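Local coordinates for polyprenyl synthetase (Zymomonas mobilis subsp. mobilis, PDB 4KKM), which probably condenses allylic prenyl diphosphates with isopentenyl diphosphate as a mainly helical, metal-dependent trans-prenyltransferase of the FPP/GGPP synthase family, at residues V77-L82 / D306-I311; R229-A234 / H297-G302. All coordinates share one frame; numbering follows the deposited sequence.

Two contacts nest in this chain: the loop closed by interaction 2 lies inside the loop closed by interaction 1. Following the chain from its N terminus, V77-L82 on helix 71-80 comes first and meets helix 306-314 more than 220 residues later; this contact, interaction 1, closes the outer loop. Within it, the loop after helix 280-296 returns to pack on helix 226-253 at R229-A234; this contact, interaction 2, closes an inner loop of 62 residues. The centres lie about 11 Å apart, and R309 of interaction 1 hydrogen-bonds to the carbonyl oxygens of F301 and G302. Together they tie an early helix, a long later one and the C-terminal helix.

Interaction 1 (V77-L82 / D306-I311); sequences VATCAL and DYLRSI
L308 and A78 form the centre of an apolar contact in which a small residue on one helix takes the branched side chains of another. The methyl of A78 is the meeting point: its CB lies 3.8 Å from Y307 CB and at the same distance from L308 CD2, while I311 CD1 closes in at 4.0 Å. Y307 touches through the root of its side chain, not its ring. With CG anti to the carbonyl carbon (chi1 -75°), the L308 side chain leans toward V77-L82 and brings both methyls there. L308 CD1 meets L82 CD1 at 3.9 Å, the two leucines crossing at about a right angle, and L308 CD2 passes 3.7 Å from T79 OG1. That hydroxyl hydrogen-bonds to the carbonyl oxygen of L75 one turn back, so a buried polar atom is satisfied within its own helix although leucine methyls lie against it.

In the alpha-helical fold of the isoprenoid synthases the contact joins the early helix 71-80 to the C-terminal helix 306-314, away from the calcium site at D108 and D114. L215 of helix 208-221 and L232 of helix 226-253 extend the same apolar cluster. Were L308 cut back to an alanine, a gap would probably open between A78 and L82, leaving the L82 methyl and the T79 side chain without this leucine as a neighbour.

The polar link between the backbones is a water, which donates to A78 O at 3.0 Å and accepts from L308 N, in the first turn of helix 306-314, at 3.2 Å. R309 NH1 reaches back to D306 OD1 in a salt bridge of 3.1 Å, meeting the oxygen from above the carboxylate plane; the guanidinium also hydrogen-bonds to the carbonyl oxygens of F301 and G302.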
ATOM      1  N   VAL B  77     -14.270   1.363  16.214  1.00 29.76           N
ATOM      2  CA  VAL B  77     -15.685   1.472  16.559  1.00 31.44           C
ATOM      3  C   VAL B  77     -15.863   2.027  17.976  1.00 32.08           C
ATOM      4  O   VAL B  77     -16.669   2.935  18.202  1.00 33.86           O
ATOM      5  CB  VAL B  77     -16.412   0.108  16.420  1.00 31.90           C
ATOM      6  CG1 VAL B  77     -17.785   0.155  17.079  1.00 34.76           C
ATOM      7  CG2 VAL B  77     -16.524  -0.305  14.947  1.00 28.68           C
ATOM      8  N   ALA B  78     -15.093   1.498  18.924  1.00 31.90           N
ATOM      9  CA  ALA B  78     -15.199   1.929  20.318  1.00 32.08           C
ATOM     10  C   ALA B  78     -14.700   3.355  20.539  1.00 32.82           C
ATOM     11  O   ALA B  78     -15.152   4.037  21.458  1.00 35.30           O
ATOM     12  CB  ALA B  78     -14.465   0.960  21.254  1.00 32.99           C
ATOM     13  N   THR B  79     -13.757   3.801  19.720  1.00 29.97           N
ATOM     14  CA  THR B  79     -13.269   5.171  19.845  1.00 30.78           C
ATOM     15  C   THR B  79     -14.240   6.151  19.188  1.00 30.42           C
ATOM     16  O   THR B  79     -14.549   7.199  19.749  1.00 31.77           O
ATOM     17  CB  THR B  79     -11.856   5.351  19.250  1.00 31.56           C
ATOM     18  OG1 THR B  79     -10.979   4.368  19.808  1.00 26.88           O
ATOM     19  CG2 THR B  79     -11.319   6.743  19.583  1.00 28.59           C
ATOM     20  N   CYS B  80     -14.732   5.805  18.000  1.00 34.05           N
ATOM     21  CA  CYS B  80     -15.733   6.643  17.338  1.00 37.60           C
ATOM     22  C   CYS B  80     -16.986   6.806  18.198  1.00 40.34           C
ATOM     23  O   CYS B  80     -17.660   7.840  18.152  1.00 43.30           O
ATOM     24  CB  CYS B  80     -16.090   6.085  15.960  1.00 33.42           C
ATOM     25  SG  CYS B  80     -14.781   6.299  14.750  1.00 36.99           S
ATOM     26  N   ALA B  81     -17.276   5.783  18.998  1.00 40.46           N
ATOM     27  CA  ALA B  81     -18.415   5.802  19.910  1.00 43.21           C
ATOM     28  C   ALA B  81     -18.320   6.905  20.968  1.00 45.42           C
ATOM     29  O   ALA B  81     -19.333   7.311  21.539  1.00 48.65           O
ATOM     30  CB  ALA B  81     -18.580   4.441  20.579  1.00 42.22           C
ATOM     31  N   LEU B  82     -17.109   7.387  21.237  1.00 39.64           N
ATOM     32  CA  LEU B  82     -16.918   8.467  22.209  1.00 39.72           C
ATOM     33  C   LEU B  82     -17.582   9.747  21.737  1.00 39.59           C
ATOM     34  O   LEU B  82     -17.999  10.582  22.532  1.00 41.40           O
ATOM     35  CB  LEU B  82     -15.431   8.764  22.414  1.00 37.33           C
ATOM     36  CG  LEU B  82     -14.542   7.647  22.947  1.00 39.82           C
ATOM     37  CD1 LEU B  82     -13.073   8.081  22.965  1.00 36.78           C
ATOM     38  CD2 LEU B  82     -15.014   7.282  24.323  1.00 35.74           C
ATOM     39  N   ASP B 306     -16.598   3.255  28.168  1.00 40.67           N
ATOM     40  CA  ASP B 306     -16.565   1.957  28.845  1.00 41.71           C
ATOM     41  C   ASP B 306     -16.046   0.816  27.962  1.00 40.20           C
ATOM     42  O   ASP B 306     -15.389  -0.101  28.456  1.00 41.29           O
ATOM     43  CB  ASP B 306     -17.932   1.597  29.438  1.00 43.93           C
ATOM     44  CG  ASP B 306     -18.192   2.290  30.765  1.00 51.78           C
ATOM     45  OD1 ASP B 306     -17.228   2.815  31.370  1.00 49.50           O
ATOM     46  OD2 ASP B 306     -19.360   2.300  31.207  1.00 51.74           O
ATOM     47  N   TYR B 307     -16.330   0.878  26.664  1.00 42.99           N
ATOM     48  CA  TYR B 307     -15.836  -0.135  25.735  1.00 39.89           C
ATOM     49  C   TYR B 307     -14.316  -0.152  25.681  1.00 36.03           C
ATOM     50  O   TYR B 307     -13.693  -1.204  25.830  1.00 37.36           O
ATOM     51  CB  TYR B 307     -16.418   0.074  24.338  1.00 43.42           C
ATOM     52  CG  TYR B 307     -17.888  -0.248  24.264  1.00 52.34           C
ATOM     53  CD1 TYR B 307     -18.346  -1.537  24.514  1.00 55.59           C
ATOM     54  CD2 TYR B 307     -18.821   0.732  23.955  1.00 56.95           C
ATOM     55  CE1 TYR B 307     -19.689  -1.844  24.454  1.00 58.18           C
ATOM     56  CE2 TYR B 307     -20.170   0.437  23.894  1.00 61.23           C
ATOM     57  CZ  TYR B 307     -20.597  -0.854  24.141  1.00 62.90           C
ATOM     58  OH  TYR B 307     -21.936  -1.156  24.079  1.00 67.49           O
ATOM     59  N   LEU B 308     -13.723   1.019  25.473  1.00 36.21           N
ATOM     60  CA  LEU B 308     -12.270   1.156  25.502  1.00 34.69           C
ATOM     61  C   LEU B 308     -11.685   0.708  26.843  1.00 35.07           C
ATOM     62  O   LEU B 308     -10.637   0.068  26.887  1.00 33.80           O
ATOM     63  CB  LEU B 308     -11.858   2.599  25.201  1.00 32.67           C
ATOM     64  CG  LEU B 308     -11.971   3.036  23.736  1.00 29.13           C
ATOM     65  CD1 LEU B 308     -11.558   4.497  23.587  1.00 31.93           C
ATOM     66  CD2 LEU B 308     -11.148   2.124  22.807  1.00 27.75           C
ATOM     67  N   ARG B 309     -12.367   1.044  27.931  1.00 38.25           N
ATOM     68  CA  ARG B 309     -11.924   0.617  29.256  1.00 40.93           C
ATOM     69  C   ARG B 309     -11.904  -0.911  29.369  1.00 39.47           C
ATOM     70  O   ARG B 309     -10.911  -1.490  29.807  1.00 38.85           O
ATOM     71  CB  ARG B 309     -12.785   1.253  30.357  1.00 38.42           C
ATOM     72  CG  ARG B 309     -12.608   2.768  30.477  1.00 36.96           C
ATOM     73  CD  ARG B 309     -13.413   3.374  31.629  1.00 40.83           C
ATOM     74  NE  ARG B 309     -13.257   4.829  31.675  1.00 40.16           N
ATOM     75  CZ  ARG B 309     -14.222   5.705  31.402  1.00 42.98           C
ATOM     76  NH1 ARG B 309     -15.442   5.287  31.086  1.00 42.87           N
ATOM     77  NH2 ARG B 309     -13.968   7.005  31.463  1.00 43.97           N
ATOM     78  N   SER B 310     -12.995  -1.552  28.951  1.00 41.25           N
ATOM     79  CA  SER B 310     -13.095  -3.013  28.952  1.00 43.45           C
ATOM     80  C   SER B 310     -12.046  -3.670  28.062  1.00 43.34           C
ATOM     81  O   SER B 310     -11.485  -4.713  28.410  1.00 40.05           O
ATOM     82  CB  SER B 310     -14.485  -3.458  28.496  1.00 44.74           C
ATOM     83  OG  SER B 310     -15.455  -3.152  29.477  1.00 51.27           O
ATOM     84  N   ILE B 311     -11.793  -3.058  26.908  1.00 39.61           N
ATOM     85  CA  ILE B 311     -10.831  -3.595  25.959  1.00 37.62           C
ATOM     86  C   ILE B 311      -9.447  -3.639  26.584  1.00 38.29           C
ATOM     87  O   ILE B 311      -8.750  -4.643  26.472  1.00 37.52           O
ATOM     88  CB  ILE B 311     -10.814  -2.788  24.639  1.00 38.62           C
ATOM     89  CG1 ILE B 311     -12.086  -3.069  23.840  1.00 39.17           C
ATOM     90  CG2 ILE B 311      -9.572  -3.121  23.812  1.00 35.21           C
ATOM     91  CD1 ILE B 311     -12.323  -2.092  22.713  1.00 39.65           C
TER
HETATM   92  O   HOH W   1     -15.545   3.342  24.307  1.00 36.69           O

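Interaction 2 (R229-A234 / H297-G302); sequences RDRLKA and HLSVFG
R231 lies along the loop H297-G302, and the contact is a compact example of how an arginine can serve both a carbonyl group and an apolar side chain. Its chain is extended from CG to NE, which carries the guanidinium past H297 to V300. There R231 NH1 donates to H297 O at 2.9 Å with an N-H...O angle of 151°. The oxygen sits close to the guanidinium plane, at its edge, whereas the donor stands above the plane of the carbonyl. One face of the same group is covered by V300 CG1, centred over it and 3.4 Å from R231 CZ. A water at the edge accepts from NH1 and also hydrogen-bonds to S299 OG, which has a further bond to the carbonyl oxygen of A296.

H297 answers from the loop side. Its ring receives the methyl of A234 squarely on one face in a CH-pi contact: A234 CB lies 3.5 Å from the centroid of the H297 ring and 8° off its normal. With CG beside the backbone N (chi1 -62°), the imidazole lies over the helix at A234, and NE2 is hydrogen-bonded to D238 one turn further along. Such an arrangement places the loop that links helices 280-296 and 306-314 of the alpha-helical isoprenoid synthase fold against the outside of helix 226-253. The loop turns here through a type I beta turn from L298 to F301, closed by F301 N to L298 O at 2.9 Å.

L232 faces the more buried side. CD2 of L232 touches L298 CD2 and F301 CE2, each at 4.0 Å, and the L232 side chain runs at about a right angle to both. L82 and F83 carry this apolar layer onward, packing on L232 and F301 alike.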
ATOM      1  N   ARG B 229      -6.930  14.157  21.154  1.00 33.72           N
ATOM      2  CA  ARG B 229      -6.200  13.261  20.272  0.52 33.75           C
ATOM      3  C   ARG B 229      -5.020  12.628  21.000  1.00 32.08           C
ATOM      4  O   ARG B 229      -4.790  11.423  20.884  1.00 27.74           O
ATOM      5  CB  ARG B 229      -5.720  13.973  19.006  0.52 34.96           C
ATOM      6  CG  ARG B 229      -4.735  13.134  18.217  0.52 36.69           C
ATOM      7  CD  ARG B 229      -4.697  13.474  16.738  0.52 44.23           C
ATOM      8  NE  ARG B 229      -3.962  14.698  16.434  0.52 52.12           N
ATOM      9  CZ  ARG B 229      -2.649  14.850  16.584  0.52 54.31           C
ATOM     10  NH1 ARG B 229      -1.906  13.862  17.063  0.52 55.88           N
ATOM     11  NH2 ARG B 229      -2.079  16.003  16.262  0.52 54.65           N
ATOM     12  N   ASP B 230      -4.295  13.440  21.766  1.00 30.13           N
ATOM     13  CA  ASP B 230      -3.142  12.962  22.515  1.00 33.29           C
ATOM     14  C   ASP B 230      -3.513  11.942  23.596  1.00 32.11           C
ATOM     15  O   ASP B 230      -2.813  10.950  23.775  1.00 30.74           O
ATOM     16  CB  ASP B 230      -2.370  14.135  23.126  1.00 36.90           C
ATOM     17  CG  ASP B 230      -1.565  14.899  22.095  1.00 40.01           C
ATOM     18  OD1 ASP B 230      -1.375  14.374  20.978  1.00 42.83           O
ATOM     19  OD2 ASP B 230      -1.118  16.023  22.401  1.00 42.08           O
ATOM     20  N   ARG B 231      -4.602  12.191  24.317  1.00 27.44           N
ATOM     21  CA  ARG B 231      -5.086  11.232  25.305  1.00 27.70           C
ATOM     22  C   ARG B 231      -5.394   9.878  24.663  1.00 29.15           C
ATOM     23  O   ARG B 231      -5.027   8.826  25.196  1.00 30.26           O
ATOM     24  CB  ARG B 231      -6.337  11.759  26.002  1.00 29.51           C
ATOM     25  CG  ARG B 231      -6.079  12.844  27.030  1.00 35.37           C
ATOM     26  CD  ARG B 231      -7.389  13.317  27.634  1.00 39.82           C
ATOM     27  NE  ARG B 231      -7.172  14.203  28.772  1.00 43.69           N
ATOM     28  CZ  ARG B 231      -6.992  13.785  30.022  1.00 43.90           C
ATOM     29  NH1 ARG B 231      -7.006  12.489  30.305  1.00 34.75           N
ATOM     30  NH2 ARG B 231      -6.805  14.669  30.989  1.00 48.91           N
ATOM     31  N   LEU B 232      -6.073   9.914  23.523  1.00 25.61           N
ATOM     32  CA  LEU B 232      -6.414   8.689  22.804  1.00 21.72           C
ATOM     33  C   LEU B 232      -5.168   7.971  22.277  1.00 24.10           C
ATOM     34  O   LEU B 232      -5.056   6.753  22.387  1.00 24.71           O
ATOM     35  CB  LEU B 232      -7.399   8.988  21.668  1.00 22.61           C
ATOM     36  CG  LEU B 232      -8.745   9.524  22.173  1.00 30.21           C
ATOM     37  CD1 LEU B 232      -9.697   9.837  21.025  1.00 28.78           C
ATOM     38  CD2 LEU B 232      -9.367   8.535  23.138  1.00 32.96           C
ATOM     39  N   LYS B 233      -4.224   8.716  21.715  1.00 26.23           N
ATOM     40  CA  LYS B 233      -2.991   8.081  21.247  1.00 25.35           C
ATOM     41  C   LYS B 233      -2.179   7.511  22.414  1.00 26.21           C
ATOM     42  O   LYS B 233      -1.508   6.487  22.276  1.00 25.98           O
ATOM     43  CB  LYS B 233      -2.154   9.040  20.395  1.00 29.77           C
ATOM     44  CG  LYS B 233      -2.804   9.387  19.055  1.00 35.24           C
ATOM     45  CD  LYS B 233      -1.831  10.077  18.109  1.00 38.63           C
ATOM     46  CE  LYS B 233      -0.946   9.064  17.385  1.00 42.82           C
ATOM     47  NZ  LYS B 233      -0.083   9.719  16.360  1.00 50.61           N
ATOM     48  N   ALA B 234      -2.260   8.165  23.567  1.00 25.21           N
ATOM     49  CA  ALA B 234      -1.590   7.675  24.767  1.00 23.74           C
ATOM     50  C   ALA B 234      -2.210   6.359  25.247  1.00 27.18           C
ATOM     51  O   ALA B 234      -1.506   5.467  25.722  1.00 27.07           O
ATOM     52  CB  ALA B 234      -1.645   8.732  25.879  1.00 26.75           C
ATOM     53  N   HIS B 297      -6.027   7.681  30.940  1.00 34.65           N
ATOM     54  CA  HIS B 297      -6.082   8.654  29.848  1.00 34.43           C
ATOM     55  C   HIS B 297      -7.528   8.999  29.492  1.00 36.34           C
ATOM     56  O   HIS B 297      -7.802  10.068  28.948  1.00 37.77           O
ATOM     57  CB  HIS B 297      -5.332   8.154  28.602  1.00 35.23           C
ATOM     58  CG  HIS B 297      -3.868   7.922  28.822  1.00 35.60           C
ATOM     59  ND1 HIS B 297      -3.026   8.890  29.324  1.00 36.79           N
ATOM     60  CD2 HIS B 297      -3.096   6.829  28.604  1.00 35.85           C
ATOM     61  CE1 HIS B 297      -1.800   8.403  29.415  1.00 34.81           C
ATOM     62  NE2 HIS B 297      -1.816   7.154  28.982  1.00 34.58           N
ATOM     63  N   LEU B 298      -8.449   8.095  29.822  1.00 35.97           N
ATOM     64  CA  LEU B 298      -9.855   8.231  29.450  1.00 35.03           C
ATOM     65  C   LEU B 298     -10.691   8.845  30.569  1.00 37.66           C
ATOM     66  O   LEU B 298     -11.916   8.884  30.480  1.00 38.93           O
ATOM     67  CB  LEU B 298     -10.440   6.864  29.085  1.00 33.55           C
ATOM     68  CG  LEU B 298      -9.705   6.058  28.012  1.00 35.36           C
ATOM     69  CD1 LEU B 298     -10.354   4.693  27.846  1.00 38.14           C
ATOM     70  CD2 LEU B 298      -9.691   6.810  26.693  1.00 31.51           C
ATOM     71  N   SER B 299     -10.033   9.312  31.624  1.00 38.14           N
ATOM     72  CA  SER B 299     -10.743   9.834  32.794  1.00 41.30           C
ATOM     73  C   SER B 299     -11.660  11.018  32.475  1.00 45.13           C
ATOM     74  O   SER B 299     -12.592  11.306  33.226  1.00 46.81           O
ATOM     75  CB  SER B 299      -9.760  10.215  33.900  1.00 40.87           C
ATOM     76  OG  SER B 299      -8.853  11.200  33.442  1.00 47.70           O
ATOM     77  N   VAL B 300     -11.404  11.696  31.361  1.00 44.83           N
ATOM     78  CA  VAL B 300     -12.212  12.850  30.980  1.00 47.56           C
ATOM     79  C   VAL B 300     -13.501  12.463  30.256  1.00 47.36           C
ATOM     80  O   VAL B 300     -14.342  13.317  29.993  1.00 46.80           O
ATOM     81  CB  VAL B 300     -11.416  13.856  30.120  1.00 45.80           C
ATOM     82  CG1 VAL B 300     -10.243  14.429  30.919  1.00 44.59           C
ATOM     83  CG2 VAL B 300     -10.949  13.204  28.821  1.00 41.86           C
ATOM     84  N   PHE B 301     -13.660  11.181  29.940  1.00 42.06           N
ATOM     85  CA  PHE B 301     -14.882  10.716  29.289  1.00 41.87           C
ATOM     86  C   PHE B 301     -15.819  10.040  30.280  1.00 44.56           C
ATOM     87  O   PHE B 301     -15.379   9.457  31.273  1.00 42.41           O
ATOM     88  CB  PHE B 301     -14.571   9.741  28.147  1.00 41.38           C
ATOM     89  CG  PHE B 301     -13.627  10.289  27.118  1.00 42.60           C
ATOM     90  CD1 PHE B 301     -14.050  11.249  26.213  1.00 43.01           C
ATOM     91  CD2 PHE B 301     -12.321   9.839  27.049  1.00 40.60           C
ATOM     92  CE1 PHE B 301     -13.181  11.758  25.262  1.00 41.40           C
ATOM     93  CE2 PHE B 301     -11.446  10.340  26.099  1.00 42.91           C
ATOM     94  CZ  PHE B 301     -11.878  11.302  25.203  1.00 43.81           C
ATOM     95  N   GLY B 302     -17.115  10.112  29.992  1.00 46.99           N
ATOM     96  CA  GLY B 302     -18.118   9.415  30.772  1.00 50.52           C
ATOM     97  C   GLY B 302     -18.232   7.952  30.377  1.00 49.65           C
ATOM     98  O   GLY B 302     -17.260   7.338  29.937  1.00 44.67           O
TER
HETATM   99  O   HOH W   2      -6.353  11.684  33.048  1.00 43.81           O